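Local coordinates for leucine aminopeptidase 2 (Saccharomyces cerevisiae, PDB 2XPZ), which trims amino acids from di- and tripeptides as a zinc-dependent aminopeptidase and, weakly in vitro, hydrolyses epoxides such as leukotriene A4, at residues Leu22-Asp27 and Asp65-Asp70; Ala29-Asp34 and Gln53-His58; Arg344-Leu349 and Thr468-Asn473; Asn473-Ala478 and Leu515-Gln520. One frame throughout, in Å; residues are numbered along the deposited sequence.

Interaction 1. Residues Leu22-Asp27 and Asp65-Asp70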
loop_
_atom_site.group_PDB
_atom_site.type_symbol
_atom_site.label_atom_id
_atom_site.label_comp_id
_atom_site.label_asym_id
_atom_site.label_seq_id
_atom_site.Cartn_x
_atom_site.Cartn_y
_atom_site.Cartn_z
ATOM N N LEU A 22 -1.182 22.922 5.726
ATOM C CA LEU A 22 -1.480 24.253 6.232
ATOM C C LEU A 22 -0.225 24.844 6.850
ATOM O O LEU A 22 -0.162 26.026 7.145
ATOM C CB LEU A 22 -2.601 24.185 7.265
ATOM C CG LEU A 22 -3.960 23.768 6.709
ATOM C CD1 LEU A 22 -5.008 23.753 7.796
ATOM C CD2 LEU A 22 -4.369 24.698 5.591
ATOM N N SER A 23 0.770 23.989 7.050
ATOM C CA SER A 23 2.078 24.389 7.556
ATOM C C SER A 23 2.820 25.252 6.543
ATOM O O SER A 23 2.505 25.227 5.349
ATOM C CB SER A 23 2.914 23.148 7.846
ATOM O OG SER A 23 3.659 22.758 6.705
ATOM N N ASN A 24 3.809 26.009 7.013
ATOM C CA ASN A 24 4.625 26.829 6.116
ATOM C C ASN A 24 6.033 26.274 5.906
ATOM O O ASN A 24 7.028 26.970 6.101
ATOM C CB ASN A 24 4.692 28.279 6.597
ATOM C CG ASN A 24 5.121 28.393 8.035
ATOM O OD1 ASN A 24 5.913 27.594 8.523
ATOM N ND2 ASN A 24 4.601 29.394 8.724
ATOM N N TYR A 25 6.097 25.026 5.467
ATOM C CA TYR A 25 7.349 24.292 5.361
ATOM C C TYR A 25 8.394 24.949 4.483
ATOM O O TYR A 25 9.577 24.628 4.574
ATOM C CB TYR A 25 7.082 22.881 4.838
ATOM C CG TYR A 25 6.629 22.803 3.391
ATOM C CD1 TYR A 25 7.519 22.446 2.385
ATOM C CD2 TYR A 25 5.309 23.073 3.028
ATOM C CE1 TYR A 25 7.113 22.371 1.071
ATOM C CE2 TYR A 25 4.900 23.002 1.711
ATOM C CZ TYR A 25 5.806 22.650 0.742
ATOM O OH TYR A 25 5.413 22.566 -0.568
ATOM N N LYS A 26 7.957 25.850 3.615
ATOM C CA LYS A 26 8.878 26.500 2.695
ATOM C C LYS A 26 9.739 27.520 3.415
ATOM O O LYS A 26 10.760 27.952 2.882
ATOM C CB LYS A 26 8.125 27.168 1.544
ATOM C CG LYS A 26 7.676 26.211 0.441
ATOM C CD LYS A 26 8.862 25.525 -0.248
ATOM C CE LYS A 26 8.400 24.638 -1.397
ATOM N NZ LYS A 26 9.533 24.034 -2.151
ATOM N N ASP A 27 9.319 27.894 4.626
ATOM C CA ASP A 27 10.029 28.880 5.454
ATOM C C ASP A 27 11.001 28.248 6.453
ATOM O O ASP A 27 11.895 28.918 6.956
ATOM C CB ASP A 27 9.044 29.760 6.231
ATOM C CG ASP A 27 8.229 30.668 5.331
ATOM O OD1 ASP A 27 8.497 30.704 4.114
ATOM O OD2 ASP A 27 7.317 31.351 5.846
ATOM N N ASP A 65 6.687 36.036 7.419
ATOM C CA ASP A 65 7.315 35.032 8.278
ATOM C C ASP A 65 6.480 34.675 9.510
ATOM O O ASP A 65 6.047 35.559 10.245
ATOM C CB ASP A 65 8.694 35.520 8.737
ATOM C CG ASP A 65 9.695 35.594 7.605
ATOM O OD1 ASP A 65 9.431 35.012 6.533
ATOM O OD2 ASP A 65 10.753 36.228 7.792
ATOM N N GLU A 66 6.268 33.378 9.734
ATOM C CA GLU A 66 5.643 32.873 10.966
ATOM C C GLU A 66 5.920 31.365 11.104
ATOM O O GLU A 66 6.500 30.759 10.207
ATOM C CB GLU A 66 4.132 33.181 10.993
ATOM C CG GLU A 66 3.467 33.063 12.382
ATOM C CD GLU A 66 2.122 33.790 12.476
ATOM O OE1 GLU A 66 1.805 34.326 13.561
ATOM O OE2 GLU A 66 1.384 33.834 11.469
ATOM N N LEU A 67 5.528 30.758 12.219
ATOM C CA LEU A 67 5.706 29.311 12.377
ATOM C C LEU A 67 4.374 28.552 12.340
ATOM O O LEU A 67 3.630 28.545 13.312
ATOM C CB LEU A 67 6.479 28.996 13.659
ATOM C CG LEU A 67 6.803 27.534 13.973
ATOM C CD1 LEU A 67 7.245 26.772 12.739
ATOM C CD2 LEU A 67 7.875 27.487 15.039
ATOM N N HIS A 68 4.087 27.909 11.212
ATOM C CA HIS A 68 2.804 27.235 11.012
ATOM C C HIS A 68 2.956 25.734 10.896
ATOM O O HIS A 68 3.637 25.251 9.997
ATOM C CB HIS A 68 2.127 27.740 9.741
ATOM C CG HIS A 68 1.785 29.191 9.777
ATOM N ND1 HIS A 68 1.491 29.917 8.632
ATOM C CD2 HIS A 68 1.683 30.069 10.801
ATOM C CE1 HIS A 68 1.226 31.159 8.958
ATOM N NE2 HIS A 68 1.332 31.284 10.276
ATOM N N LEU A 69 2.307 25.003 11.796
ATOM C CA LEU A 69 2.361 23.546 11.796
ATOM C C LEU A 69 0.978 22.931 11.536
ATOM O O LEU A 69 -0.048 23.565 11.787
ATOM C CB LEU A 69 2.917 23.031 13.124
ATOM C CG LEU A 69 4.398 23.182 13.438
ATOM C CD1 LEU A 69 4.713 22.390 14.686
ATOM C CD2 LEU A 69 5.239 22.688 12.299
ATOM N N ASP A 70 0.963 21.698 11.029
ATOM C CA ASP A 70 -0.271 20.952 10.800
ATOM C C ASP A 70 -0.657 20.191 12.045
ATOM O O ASP A 70 0.193 19.604 12.697
ATOM C CB ASP A 70 -0.085 19.928 9.684
ATOM C CG ASP A 70 0.090 20.558 8.326
ATOM O OD1 ASP A 70 -0.841 21.247 7.863
ATOM O OD2 ASP A 70 1.153 20.344 7.713
HETATM O O HOH W 1 1.510 28.705 6.175
#

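Interaction 2. Residues Ala29-Asp34 and Gln53-His58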
loop_
_atom_site.group_PDB
_atom_site.type_symbol
_atom_site.label_atom_id
_atom_site.label_comp_id
_atom_site.label_asym_id
_atom_site.label_seq_id
_atom_site.Cartn_x
_atom_site.Cartn_y
_atom_site.Cartn_z
ATOM N N ALA A 29 13.561 24.761 7.732
ATOM C CA ALA A 29 14.268 23.526 7.456
ATOM C C ALA A 29 14.142 22.695 8.706
ATOM O O ALA A 29 14.378 23.175 9.809
ATOM C CB ALA A 29 15.720 23.789 7.151
ATOM N N VAL A 30 13.732 21.452 8.537
ATOM C CA VAL A 30 13.601 20.580 9.667
ATOM C C VAL A 30 14.864 19.777 9.699
ATOM O O VAL A 30 15.098 18.969 8.812
ATOM C CB VAL A 30 12.406 19.642 9.516
ATOM C CG1 VAL A 30 12.338 18.723 10.696
ATOM C CG2 VAL A 30 11.128 20.435 9.406
ATOM N N LEU A 31 15.692 20.008 10.707
ATOM C CA LEU A 31 16.989 19.356 10.739
ATOM C C LEU A 31 16.918 18.017 11.432
ATOM O O LEU A 31 17.732 17.136 11.177
ATOM C CB LEU A 31 18.047 20.250 11.384
ATOM C CG LEU A 31 18.404 21.470 10.542
ATOM C CD1 LEU A 31 19.293 22.389 11.327
ATOM C CD2 LEU A 31 19.081 21.043 9.266
ATOM N N HIS A 32 15.933 17.850 12.298
ATOM C CA HIS A 32 15.810 16.604 13.040
ATOM C C HIS A 32 14.571 16.637 13.885
ATOM O O HIS A 32 14.236 17.663 14.460
ATOM C CB HIS A 32 17.027 16.384 13.938
ATOM C CG HIS A 32 16.959 15.125 14.747
ATOM N ND1 HIS A 32 17.258 13.889 14.215
ATOM C CD2 HIS A 32 16.629 14.914 16.038
ATOM C CE1 HIS A 32 17.115 12.970 15.152
ATOM N NE2 HIS A 32 16.736 13.558 16.266
ATOM N N THR A 33 13.888 15.503 13.951
ATOM C CA THR A 33 12.648 15.406 14.702
ATOM C C THR A 33 12.806 14.320 15.756
ATOM O O THR A 33 13.499 13.324 15.533
ATOM C CB THR A 33 11.451 15.094 13.786
ATOM O OG1 THR A 33 11.512 15.907 12.608
ATOM C CG2 THR A 33 10.137 15.349 14.512
ATOM N N ASP A 34 12.186 14.531 16.912
ATOM C CA ASP A 34 12.265 13.583 18.020
ATOM C C ASP A 34 10.882 13.393 18.635
ATOM O O ASP A 34 10.199 14.362 18.954
ATOM C CB ASP A 34 13.265 14.061 19.084
ATOM C CG ASP A 34 13.475 13.041 20.198
ATOM O OD1 ASP A 34 14.152 12.025 19.955
ATOM O OD2 ASP A 34 12.972 13.248 21.325
ATOM N N GLN A 53 14.421 20.204 15.379
ATOM C CA GLN A 53 15.542 21.118 15.271
ATOM C C GLN A 53 15.354 21.862 13.967
ATOM O O GLN A 53 15.591 21.316 12.896
ATOM C CB GLN A 53 16.878 20.370 15.317
ATOM C CG GLN A 53 16.997 19.344 16.461
ATOM C CD GLN A 53 17.090 19.975 17.845
ATOM O OE1 GLN A 53 17.321 21.166 17.977
ATOM N NE2 GLN A 53 16.913 19.172 18.877
ATOM N N LEU A 54 14.893 23.106 14.055
ATOM C CA LEU A 54 14.533 23.870 12.863
ATOM C C LEU A 54 15.537 24.953 12.540
ATOM O O LEU A 54 16.183 25.500 13.429
ATOM C CB LEU A 54 13.170 24.525 13.050
ATOM C CG LEU A 54 12.061 23.576 13.485
ATOM C CD1 LEU A 54 10.741 24.314 13.528
ATOM C CD2 LEU A 54 11.994 22.388 12.544
ATOM N N LYS A 55 15.651 25.277 11.262
ATOM C CA LYS A 55 16.455 26.413 10.849
ATOM C C LYS A 55 15.607 27.366 10.005
ATOM O O LYS A 55 14.989 26.947 9.037
ATOM C CB LYS A 55 17.705 25.942 10.099
ATOM C CG LYS A 55 18.585 27.069 9.560
ATOM C CD LYS A 55 19.974 26.569 9.147
ATOM C CE LYS A 55 19.927 25.137 8.614
ATOM N NZ LYS A 55 21.148 24.754 7.836
ATOM N N LYS A 56 15.560 28.643 10.387
ATOM C CA LYS A 56 14.803 29.651 9.637
ATOM C C LYS A 56 15.416 29.892 8.275
ATOM O O LYS A 56 16.616 30.160 8.163
ATOM C CB LYS A 56 14.750 30.986 10.377
ATOM C CG LYS A 56 13.894 30.998 11.615
ATOM C CD LYS A 56 13.929 32.365 12.254
ATOM C CE LYS A 56 13.318 32.319 13.630
ATOM N NZ LYS A 56 13.126 33.700 14.144
ATOM N N LEU A 57 14.579 29.811 7.245
ATOM C CA LEU A 57 15.005 30.058 5.871
ATOM C C LEU A 57 14.564 31.453 5.410
ATOM O O LEU A 57 13.433 31.879 5.653
ATOM C CB LEU A 57 14.452 28.977 4.931
ATOM C CG LEU A 57 14.783 27.507 5.224
ATOM C CD1 LEU A 57 14.027 26.572 4.286
ATOM C CD2 LEU A 57 16.281 27.246 5.147
ATOM N N HIS A 58 15.467 32.170 4.758
ATOM C CA HIS A 58 15.146 33.493 4.255
ATOM C C HIS A 58 15.449 33.505 2.764
ATOM O O HIS A 58 16.594 33.321 2.352
ATOM C CB HIS A 58 15.967 34.572 4.984
ATOM C CG HIS A 58 15.874 34.514 6.482
ATOM N ND1 HIS A 58 14.755 34.918 7.180
ATOM C CD2 HIS A 58 16.777 34.130 7.418
ATOM C CE1 HIS A 58 14.963 34.768 8.474
ATOM N NE2 HIS A 58 16.184 34.291 8.645
#

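Interaction 3. Residues Arg344-Leu349 and Thr468-Asn473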
loop_
_atom_site.group_PDB
_atom_site.type_symbol
_atom_site.label_atom_id
_atom_site.label_comp_id
_atom_site.label_asym_id
_atom_site.label_seq_id
_atom_site.Cartn_x
_atom_site.Cartn_y
_atom_site.Cartn_z
ATOM N N ARG A 344 6.367 -10.855 -15.190
ATOM C CA ARG A 344 6.205 -9.413 -15.009
ATOM C C ARG A 344 5.175 -8.866 -15.977
ATOM O O ARG A 344 4.394 -7.981 -15.634
ATOM C CB ARG A 344 7.530 -8.681 -15.223
ATOM C CG ARG A 344 7.340 -7.210 -15.558
ATOM C CD ARG A 344 8.619 -6.417 -15.423
ATOM N NE ARG A 344 9.562 -6.643 -16.514
ATOM C CZ ARG A 344 9.883 -5.733 -17.428
ATOM N NH1 ARG A 344 9.331 -4.531 -17.396
ATOM N NH2 ARG A 344 10.760 -6.025 -18.375
ATOM N N HIS A 345 5.197 -9.394 -17.198
ATOM C CA HIS A 345 4.218 -9.051 -18.226
ATOM C C HIS A 345 2.804 -9.443 -17.815
ATOM O O HIS A 345 1.845 -8.708 -18.062
ATOM C CB HIS A 345 4.588 -9.704 -19.555
ATOM C CG HIS A 345 5.624 -8.949 -20.324
ATOM N ND1 HIS A 345 5.302 -7.962 -21.229
ATOM C CD2 HIS A 345 6.974 -9.026 -20.313
ATOM C CE1 HIS A 345 6.411 -7.467 -21.748
ATOM N NE2 HIS A 345 7.440 -8.096 -21.208
ATOM N N PHE A 346 2.691 -10.602 -17.179
ATOM C CA PHE A 346 1.428 -11.050 -16.612
ATOM C C PHE A 346 0.989 -10.168 -15.433
ATOM O O PHE A 346 -0.168 -9.766 -15.365
ATOM C CB PHE A 346 1.504 -12.542 -16.244
ATOM C CG PHE A 346 0.210 -13.109 -15.735
ATOM C CD1 PHE A 346 -0.922 -13.073 -16.514
ATOM C CD2 PHE A 346 0.128 -13.667 -14.469
ATOM C CE1 PHE A 346 -2.108 -13.577 -16.050
ATOM C CE2 PHE A 346 -1.062 -14.172 -14.003
ATOM C CZ PHE A 346 -2.180 -14.125 -14.797
ATOM N N SER A 347 1.915 -9.866 -14.519
ATOM C CA SER A 347 1.672 -8.908 -13.441
ATOM C C SER A 347 1.158 -7.607 -14.032
ATOM O O SER A 347 0.163 -7.043 -13.569
ATOM C CB SER A 347 2.956 -8.633 -12.651
ATOM O OG SER A 347 2.966 -9.357 -11.429
ATOM N N ALA A 348 1.855 -7.150 -15.069
ATOM C CA ALA A 348 1.516 -5.934 -15.786
ATOM C C ALA A 348 0.138 -6.029 -16.418
ATOM O O ALA A 348 -0.658 -5.095 -16.328
ATOM C CB ALA A 348 2.542 -5.671 -16.832
ATOM N N LEU A 349 -0.134 -7.160 -17.057
ATOM C CA LEU A 349 -1.420 -7.396 -17.692
ATOM C C LEU A 349 -2.597 -7.457 -16.708
ATOM O O LEU A 349 -3.685 -6.993 -17.018
ATOM C CB LEU A 349 -1.360 -8.663 -18.537
ATOM C CG LEU A 349 -2.692 -9.054 -19.163
ATOM C CD1 LEU A 349 -3.294 -7.867 -19.908
ATOM C CD2 LEU A 349 -2.492 -10.243 -20.076
ATOM N N THR A 468 1.626 -12.214 -23.416
ATOM C CA THR A 468 0.370 -12.684 -22.817
ATOM C C THR A 468 0.380 -14.164 -22.434
ATOM O O THR A 468 -0.636 -14.690 -21.983
ATOM C CB THR A 468 -0.879 -12.401 -23.720
ATOM O OG1 THR A 468 -0.772 -13.120 -24.954
ATOM C CG2 THR A 468 -1.024 -10.911 -24.017
ATOM N N ALA A 469 1.525 -14.823 -22.591
ATOM C CA ALA A 469 1.654 -16.272 -22.362
ATOM C C ALA A 469 0.870 -16.818 -21.167
ATOM O O ALA A 469 -0.078 -17.581 -21.325
ATOM C CB ALA A 469 3.119 -16.655 -22.240
ATOM N N LEU A 470 1.284 -16.423 -19.971
ATOM C CA LEU A 470 0.676 -16.889 -18.739
ATOM C C LEU A 470 -0.817 -16.585 -18.632
ATOM O O LEU A 470 -1.537 -17.265 -17.917
ATOM C CB LEU A 470 1.407 -16.290 -17.541
ATOM C CG LEU A 470 2.904 -16.541 -17.414
ATOM C CD1 LEU A 470 3.301 -16.255 -15.997
ATOM C CD2 LEU A 470 3.239 -17.964 -17.745
ATOM N N ALA A 471 -1.284 -15.555 -19.320
ATOM C CA ALA A 471 -2.688 -15.189 -19.232
ATOM C C ALA A 471 -3.464 -15.969 -20.270
ATOM O O ALA A 471 -4.638 -16.286 -20.080
ATOM C CB ALA A 471 -2.866 -13.703 -19.447
ATOM N N ASP A 472 -2.803 -16.274 -21.378
ATOM C CA ASP A 472 -3.430 -17.076 -22.410
ATOM C C ASP A 472 -3.801 -18.431 -21.824
ATOM O O ASP A 472 -4.933 -18.871 -21.973
ATOM C CB ASP A 472 -2.531 -17.195 -23.645
ATOM C CG ASP A 472 -2.445 -15.888 -24.428
ATOM O OD1 ASP A 472 -3.294 -15.000 -24.194
ATOM O OD2 ASP A 472 -1.536 -15.743 -25.273
ATOM N N ASN A 473 -2.868 -19.065 -21.119
ATOM C CA ASN A 473 -3.129 -20.358 -20.472
ATOM C C ASN A 473 -4.314 -20.350 -19.504
ATOM O O ASN A 473 -5.053 -21.324 -19.386
ATOM C CB ASN A 473 -1.885 -20.857 -19.744
ATOM C CG ASN A 473 -0.662 -20.859 -20.625
ATOM O OD1 ASN A 473 -0.746 -20.626 -21.831
ATOM N ND2 ASN A 473 0.491 -21.115 -20.023
#

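Interaction 4. Residues Asn473-Ala478 and Leu515-Gln520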
loop_
_atom_site.group_PDB
_atom_site.type_symbol
_atom_site.label_atom_id
_atom_site.label_comp_id
_atom_site.label_asym_id
_atom_site.label_seq_id
_atom_site.Cartn_x
_atom_site.Cartn_y
_atom_site.Cartn_z
ATOM N N ASN A 473 -2.868 -19.065 -21.119
ATOM C CA ASN A 473 -3.129 -20.358 -20.472
ATOM C C ASN A 473 -4.314 -20.350 -19.504
ATOM O O ASN A 473 -5.053 -21.324 -19.386
ATOM C CB ASN A 473 -1.885 -20.857 -19.744
ATOM C CG ASN A 473 -0.662 -20.859 -20.625
ATOM O OD1 ASN A 473 -0.746 -20.626 -21.831
ATOM N ND2 ASN A 473 0.491 -21.115 -20.023
ATOM N N VAL A 474 -4.481 -19.245 -18.797
ATOM C CA VAL A 474 -5.584 -19.120 -17.865
ATOM C C VAL A 474 -6.873 -19.008 -18.649
ATOM O O VAL A 474 -7.840 -19.711 -18.377
ATOM C CB VAL A 474 -5.417 -17.883 -16.980
ATOM C CG1 VAL A 474 -6.636 -17.682 -16.112
ATOM C CG2 VAL A 474 -4.165 -18.014 -16.130
ATOM N N TYR A 475 -6.873 -18.122 -19.636
ATOM C CA TYR A 475 -8.063 -17.901 -20.455
ATOM C C TYR A 475 -8.422 -19.160 -21.262
ATOM O O TYR A 475 -9.586 -19.549 -21.340
ATOM C CB TYR A 475 -7.885 -16.684 -21.381
ATOM C CG TYR A 475 -7.630 -15.351 -20.687
ATOM C CD1 TYR A 475 -8.234 -15.035 -19.474
ATOM C CD2 TYR A 475 -6.802 -14.402 -21.267
ATOM C CE1 TYR A 475 -7.999 -13.816 -18.845
ATOM C CE2 TYR A 475 -6.566 -13.185 -20.651
ATOM C CZ TYR A 475 -7.165 -12.896 -19.444
ATOM O OH TYR A 475 -6.923 -11.677 -18.852
ATOM N N GLN A 476 -7.418 -19.802 -21.845
ATOM C CA GLN A 476 -7.635 -21.035 -22.587
ATOM C C GLN A 476 -8.280 -22.111 -21.730
ATOM O O GLN A 476 -9.360 -22.615 -22.056
ATOM C CB GLN A 476 -6.321 -21.527 -23.191
ATOM C CG GLN A 476 -5.982 -20.795 -24.480
ATOM C CD GLN A 476 -4.503 -20.672 -24.736
ATOM O OE1 GLN A 476 -3.734 -21.584 -24.440
ATOM N NE2 GLN A 476 -4.095 -19.538 -25.303
ATOM N N LEU A 477 -7.609 -22.450 -20.635
ATOM C CA LEU A 477 -8.106 -23.422 -19.677
ATOM C C LEU A 477 -9.477 -23.023 -19.140
ATOM O O LEU A 477 -10.346 -23.866 -18.958
ATOM C CB LEU A 477 -7.114 -23.578 -18.526
ATOM C CG LEU A 477 -7.428 -24.771 -17.631
ATOM C CD1 LEU A 477 -7.422 -26.025 -18.483
ATOM C CD2 LEU A 477 -6.455 -24.897 -16.479
ATOM N N ALA A 478 -9.665 -21.732 -18.888
ATOM C CA ALA A 478 -10.937 -21.223 -18.380
ATOM C C ALA A 478 -12.051 -21.341 -19.418
ATOM O O ALA A 478 -13.153 -21.799 -19.111
ATOM C CB ALA A 478 -10.788 -19.782 -17.930
ATOM N N LEU A 515 -9.859 -18.697 -11.661
ATOM C CA LEU A 515 -11.096 -18.722 -10.888
ATOM C C LEU A 515 -11.960 -17.496 -11.149
ATOM O O LEU A 515 -13.183 -17.584 -11.131
ATOM C CB LEU A 515 -10.806 -18.833 -9.391
ATOM C CG LEU A 515 -10.332 -20.190 -8.885
ATOM C CD1 LEU A 515 -9.952 -20.102 -7.436
ATOM C CD2 LEU A 515 -11.420 -21.222 -9.085
ATOM N N GLU A 516 -11.331 -16.349 -11.384
ATOM C CA GLU A 516 -12.085 -15.128 -11.664
ATOM C C GLU A 516 -12.668 -15.171 -13.073
ATOM O O GLU A 516 -13.816 -14.794 -13.281
ATOM C CB GLU A 516 -11.227 -13.872 -11.475
ATOM C CG GLU A 516 -11.934 -12.554 -11.820
ATOM C CD GLU A 516 -12.839 -12.041 -10.708
ATOM O OE1 GLU A 516 -13.099 -12.796 -9.750
ATOM O OE2 GLU A 516 -13.292 -10.877 -10.790
ATOM N N THR A 517 -11.888 -15.638 -14.041
ATOM C CA THR A 517 -12.375 -15.736 -15.411
ATOM C C THR A 517 -13.604 -16.647 -15.471
ATOM O O THR A 517 -14.589 -16.323 -16.123
ATOM C CB THR A 517 -11.270 -16.197 -16.385
ATOM O OG1 THR A 517 -10.206 -15.235 -16.389
ATOM C CG2 THR A 517 -11.813 -16.302 -17.776
ATOM N N LEU A 518 -13.556 -17.771 -14.769
ATOM C CA LEU A 518 -14.708 -18.662 -14.684
ATOM C C LEU A 518 -16.019 -17.918 -14.420
ATOM O O LEU A 518 -16.988 -18.086 -15.155
ATOM C CB LEU A 518 -14.489 -19.717 -13.600
ATOM C CG LEU A 518 -13.353 -20.705 -13.851
ATOM C CD1 LEU A 518 -13.165 -21.589 -12.653
ATOM C CD2 LEU A 518 -13.655 -21.536 -15.062
ATOM N N THR A 519 -16.053 -17.100 -13.373
ATOM C CA THR A 519 -17.302 -16.458 -12.958
ATOM C C THR A 519 -17.766 -15.413 -13.956
ATOM O O THR A 519 -18.884 -14.914 -13.860
ATOM C CB THR A 519 -17.198 -15.822 -11.555
ATOM O OG1 THR A 519 -16.189 -14.803 -11.554
ATOM C CG2 THR A 519 -16.852 -16.877 -10.528
ATOM N N GLN A 520 -16.894 -15.082 -14.902
ATOM C CA GLN A 520 -17.242 -14.201 -16.012
ATOM C C GLN A 520 -17.609 -15.055 -17.226
ATOM O O GLN A 520 -17.462 -14.625 -18.369
ATOM C CB GLN A 520 -16.066 -13.274 -16.365
ATOM C CG GLN A 520 -15.584 -12.332 -15.247
ATOM C CD GLN A 520 -14.256 -11.645 -15.581
ATOM O OE1 GLN A 520 -13.886 -11.504 -16.752
ATOM N NE2 GLN A 520 -13.535 -11.217 -14.549
#

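Interaction 1. Residues Leu22-Asp27 and Asp65-Asp70
The carboxamide of Asn-24 is wedged between the backbone of Asp65-Asp70 and the imidazole of His-68, so that a side chain meets peptide groups as a neighbouring strand would. Its OD1 takes a weak but nearly straight bond from His-68 N at 3.3 Å. On the other arm of the amide, Asn-24 ND2 gives a weak, bent bond to Glu-66 O (2.8 Å). ND2 also lies over one face of the imidazole, 3.0 Å from His-68 CG. With CG set between its own backbone N and carbonyl carbon (chi1 52°), Asn-24 folds back far enough to reach both peptide groups while its main-chain N bonds to His-68 O at 3.1 Å. Asparagine suits this place because one short amide carries both a donor and an acceptor.

In its plane the imidazole has two further partners: His-68 NE2 donates to Glu-66 OE2 at 2.8 Å, although Glu-66 is poorly ordered, and a water sits 2.7 Å from His-68 ND1. At the other end, Asp-70 OD1 receives Leu-22 N through its syn lone pair (2.7 Å) and Ser-23 N more weakly; Asp-70 OD2 bonds to Thr-21 and to Asp-159 N.

Strand 67-71 is an outermost strand of the large sheet of the M1 N-terminal domain. Strand 99-103 pairs with one side of it, and the loop before strand 28-40 covers the other. Gripped by several N-H groups, with Arg-152 in a long, weak ion pair, the buried carboxylate of Asp-70 would probably stay ionised.

Interaction 2. Residues Ala29-Asp34 and Gln53-His58
A beta hairpin of the M1 N-terminal domain, formed by strands 28-40 and 45-56, brings these antiparallel segments together, and a classic beta bulge interrupts it where two residues, Leu-31 and His-32, sit opposite the single Gln-53. Ala-29 and Lys-55 form a regular hydrogen-bonded pair, N to O both ways at 2.9 Å. At the bulge Gln-53 is held by two residues instead of one: Leu-31 N meets Gln-53 O at 2.6 Å, nearly along the C=O axis, and Gln-53 N bonds to His-32 O at 2.7 Å. The extra residue fits because Leu-31 has a helix-like backbone (psi -24°).

On one face, Val-30 and Leu-54 run alongside each other as a non-hydrogen-bonded pair, Val-30 CG2 resting 3.8 Å from Leu-54 CD2. These branched hydrocarbons suit the covered side, where both touch Phe-158. Ala-29, Lys-55, His-32 and Gln-53 occupy the other face, where two polar ends find partners: His-32 ND1 bonds to Thr-166 and Gln-53 OE1 to Thr-113. Small Ala-29 leaves room for Leu-57, whose CD2 comes to 4.0 Å from Ala-29 CB. Beside the bulge, the aliphatic part of Lys-55 passes Leu-31, with Lys-55 CE 3.9 Å from Leu-31 CD1.

Interaction 3. Residues Arg344-Leu349 and Thr468-Asn473
Ala-471 fits between Phe-346 and Leu-349, and here the contact is tight: Ala-471 CB lies 3.5 Å from Phe-346 CE1, at the edge of the ring, and equally 3.5 Å from Leu-349 CD2. The small methyl of alanine suits a spot on which two large side chains from successive turns of the other helix converge. Leu-470 approaches the same phenyl from another direction. In a CH-pi contact, Leu-470 CB stands over one face of the Phe-346 ring, 4.2 Å from its centroid and 26° off the normal, so the ring is touched on a face and on an edge at once. Having CG anti to the backbone N (chi1 -176°) carries the Phe-346 ring across to the other segment.

Helix 341-361 belongs to the M1 peptidase domain, whereas helix 469-487 leads into the helical C-terminal part of the enzyme; the N-to-C directions of the two segments differ by 65°, and their axes come within 9.0 Å. Helix 508-519 also packs on Phe-346, through Asn-509, Gln-510 and Leu-513.

Packing is looser toward Thr-468, where the methyl CG2 comes no nearer than 4.3 Å to Leu-349 CD2. Partly exposed, Thr-468 uses its polar half within its own segment, OG1 donating to Asp-472 OD2 at 2.8 Å. No hydrogen bond crosses between the segments. Leu-470 too is partly exposed, its CD1 reaching back to Phe-346 CB at 4.1 Å.

Interaction 4. Residues Asn473-Ala478 and Leu515-Gln520
Thr-517 has the most surface buried here, and its two branches meet different partners. The methyl CG2 presses against Ala-478 CB at 3.6 Å, while OG1 lies at the edge of the Tyr-475 ring, in its plane and 3.6 Å from CE1. Placing OG1 beside the backbone N (chi1 -62°) turns it back along its own helix, where it donates to Leu-513 O. Threonine thus suits a buried helix face: the helix carbonyl satisfies its one polar atom, and the methyl is left for packing.

Ala-478 comes second. Its lack of bulk lets the backbones draw close, with Ala-478 and Leu-518 CA atoms 5.9 Å apart. The segments of helices 469-487 and 508-519 cross at -46°, 9.2 Å apart at closest, in the helical C-terminal region, which in leukotriene A4 hydrolases is built of stacked alpha-helices. Helix 557-569 packs beyond, Lys-562 touching Leu-515, which points away from 473-478.

Leu-518, the third, reaches over Ala-478 with CD2, at 4.1 Å from Ala-478 O and 4.4 Å from Ala-478 CB. Its long, branched apolar chain lets it touch Phe-566 of helix 557-569 as well. Flat and long, Tyr-475 reaches past this core, and its ring stacks with that of His-523.

The four contacts form two pairs at opposite sides of the chain's centre. Interactions 1 and 2, centres 11 Å apart, both reach the same large sheet of the N-terminal domain; along the chain interaction 2 is nested within the loop closed by interaction 1, and the two touch where Asp-27 O meets Leu-57 N at 2.8 Å, a probable hydrogen bond. Interactions 3 and 4 follow later in the chain, centres 13 Å apart, and share Asn-473 and helix 469-487, which packs first on the peptidase domain and then on helix 508-519. The centres of interactions 1 and 2 lie about 48 to 56 Å from those of interactions 3 and 4, so they lie in separate parts of this elongated, multidomain enzyme.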